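Local coordinates for polar amino acid ABC uptake transporter substrate binding protein (Streptococcus thermophilus LMG 18311, PDB 3HV1) that probably binds a polar amino acid outside the cell and delivers it to an ABC transporter for uptake, at residues A[22-27]-A[61-66]. Residues are numbered along the deposited sequence; the frame is centred on the assembly and turned at random.
Sequences KIKIGF and DVEWQA
F27 and I25 have the most surface buried in this parallel strand pair, and W64 packs against both on the same face. The F27 ring swings across to the neighbouring strand because its CG sits between the backbone N and the carbonyl carbon (chi1 71°), which brings CE2 to 3.3 Å from A66 N and sets CZ beside the A66 methyl. W64 turns an edge to this ring in an offset edge-to-face pair, with centroids 5.8 Å apart and planes at 89°. The indole in turn offers a face to I25, whose CB makes a CH-pi contact over the six-membered ring while I25 CG2 lies 3.4 Å from W64 CZ3. I25 CG1, anti to the carbonyl carbon, carries CD1 to a tight 3.4 Å from V62 CG1, which itself sits over the W64 face, so the three side chains pack together. Helix 46-56, part of the connection between the strands, lies on this side, and W64 NE1 is hydrogen-bonded to N52 OD1. Five backbone hydrogen bonds form the ladder, bent at I23 N to D61 O and straightest at E63 N and Q65 N. Q65 gives its N-H to I25 O and receives F27 N; its bent side chain donates NE2 to A66 O (3.2 Å, 170° at the hydrogen). On this reverse face K24 CE touches E63 CG at 3.3 Å; K24 NZ approaches Q65 OE1 only loosely (3.8 Å) and remains 5.1 Å from E63 OE1. The connection is a beta-alpha-beta crossover with a small antiparallel sheet inserted before the helix, consistent with a lobe of a periplasmic-binding-protein fold. The chemistry is divided by face: V62 and W64 join the pair to helix 46-56, I25 reaches L83 and W85, and F27 meets Y43, whereas aliphatic stems carry polar ends on the other, any K24-E63 attraction being probably long-range.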
# COMPACT_ATOMS: atom_id res chain seq x y z
N LYS A 22 -17.04 -21.11 11.40
CA LYS A 22 -16.07 -20.88 12.45
C LYS A 22 -14.68 -20.62 11.91
O LYS A 22 -14.28 -21.15 10.87
CB LYS A 22 -15.96 -22.10 13.37
CG LYS A 22 -17.17 -22.45 14.20
CD LYS A 22 -16.81 -23.62 15.12
CE LYS A 22 -17.97 -24.06 15.99
NZ LYS A 22 -17.56 -25.18 16.89
N ILE A 23 -13.93 -19.81 12.65
CA ILE A 23 -12.55 -19.49 12.30
C ILE A 23 -11.90 -19.18 13.64
O ILE A 23 -12.54 -18.61 14.51
CB ILE A 23 -12.47 -18.28 11.37
CG1 ILE A 23 -11.03 -18.11 10.89
CG2 ILE A 23 -12.97 -17.02 12.10
CD1 ILE A 23 -10.90 -17.41 9.55
N LYS A 24 -10.64 -19.57 13.80
CA LYS A 24 -9.93 -19.34 15.06
C LYS A 24 -8.86 -18.28 14.87
O LYS A 24 -8.07 -18.34 13.92
CB LYS A 24 -9.31 -20.65 15.58
CG LYS A 24 -8.58 -20.50 16.92
CD LYS A 24 -8.15 -21.85 17.53
CE LYS A 24 -9.33 -22.60 18.13
NZ LYS A 24 -8.93 -23.76 18.99
N ILE A 25 -8.83 -17.30 15.76
CA ILE A 25 -7.87 -16.22 15.68
C ILE A 25 -7.01 -16.15 16.94
O ILE A 25 -7.52 -16.17 18.06
CB ILE A 25 -8.59 -14.87 15.48
CG1 ILE A 25 -9.52 -14.98 14.26
CG2 ILE A 25 -7.57 -13.74 15.30
CD1 ILE A 25 -10.30 -13.70 13.94
N GLY A 26 -5.70 -16.07 16.73
CA GLY A 26 -4.78 -16.00 17.85
C GLY A 26 -4.40 -14.58 18.18
O GLY A 26 -4.22 -13.76 17.28
N PHE A 27 -4.25 -14.29 19.46
CA PHE A 27 -3.88 -12.96 19.91
C PHE A 27 -3.08 -13.01 21.20
O PHE A 27 -3.11 -14.01 21.91
CB PHE A 27 -5.13 -12.11 20.13
CG PHE A 27 -5.94 -12.51 21.34
CD1 PHE A 27 -6.00 -11.69 22.46
CD2 PHE A 27 -6.64 -13.72 21.36
CE1 PHE A 27 -6.74 -12.06 23.58
CE2 PHE A 27 -7.37 -14.10 22.47
CZ PHE A 27 -7.43 -13.27 23.58
N ASP A 61 -18.57 -17.47 13.17
CA ASP A 61 -18.28 -17.20 14.57
C ASP A 61 -16.77 -17.26 14.75
O ASP A 61 -16.08 -18.07 14.11
CB ASP A 61 -18.94 -18.25 15.47
CG ASP A 61 -20.45 -18.10 15.53
OD1 ASP A 61 -20.93 -17.01 15.89
OD2 ASP A 61 -21.16 -19.09 15.22
N VAL A 62 -16.25 -16.38 15.60
CA VAL A 62 -14.82 -16.32 15.85
C VAL A 62 -14.44 -16.97 17.18
O VAL A 62 -15.02 -16.67 18.23
CB VAL A 62 -14.32 -14.86 15.86
CG1 VAL A 62 -12.80 -14.81 16.04
CG2 VAL A 62 -14.72 -14.17 14.55
N GLU A 63 -13.48 -17.88 17.11
CA GLU A 63 -12.96 -18.55 18.30
C GLU A 63 -11.67 -17.81 18.63
O GLU A 63 -10.69 -17.94 17.92
CB GLU A 63 -12.65 -20.02 17.99
CG GLU A 63 -11.87 -20.72 19.08
CD GLU A 63 -12.73 -21.13 20.25
OE1 GLU A 63 -13.58 -22.04 20.07
OE2 GLU A 63 -12.57 -20.54 21.35
N TRP A 64 -11.69 -17.03 19.71
CA TRP A 64 -10.51 -16.28 20.10
C TRP A 64 -9.58 -17.11 20.97
O TRP A 64 -9.96 -17.59 22.03
CB TRP A 64 -10.94 -15.00 20.82
CG TRP A 64 -11.50 -13.96 19.87
CD1 TRP A 64 -12.82 -13.68 19.63
CD2 TRP A 64 -10.74 -13.10 19.01
NE1 TRP A 64 -12.92 -12.68 18.67
CE2 TRP A 64 -11.66 -12.32 18.28
CE3 TRP A 64 -9.37 -12.92 18.79
CZ2 TRP A 64 -11.25 -11.37 17.33
CZ3 TRP A 64 -8.96 -11.98 17.84
CH2 TRP A 64 -9.90 -11.21 17.13
N GLN A 65 -8.35 -17.26 20.51
CA GLN A 65 -7.36 -18.06 21.21
C GLN A 65 -6.17 -17.24 21.70
O GLN A 65 -5.38 -16.74 20.91
CB GLN A 65 -6.87 -19.17 20.29
CG GLN A 65 -5.86 -20.12 20.91
CD GLN A 65 -6.47 -20.95 22.01
OE1 GLN A 65 -7.40 -21.73 21.78
NE2 GLN A 65 -5.95 -20.80 23.22
N ALA A 66 -6.04 -17.11 23.02
CA ALA A 66 -4.90 -16.38 23.57
C ALA A 66 -3.70 -17.30 23.32
O ALA A 66 -3.77 -18.48 23.63
CB ALA A 66 -5.09 -16.14 25.07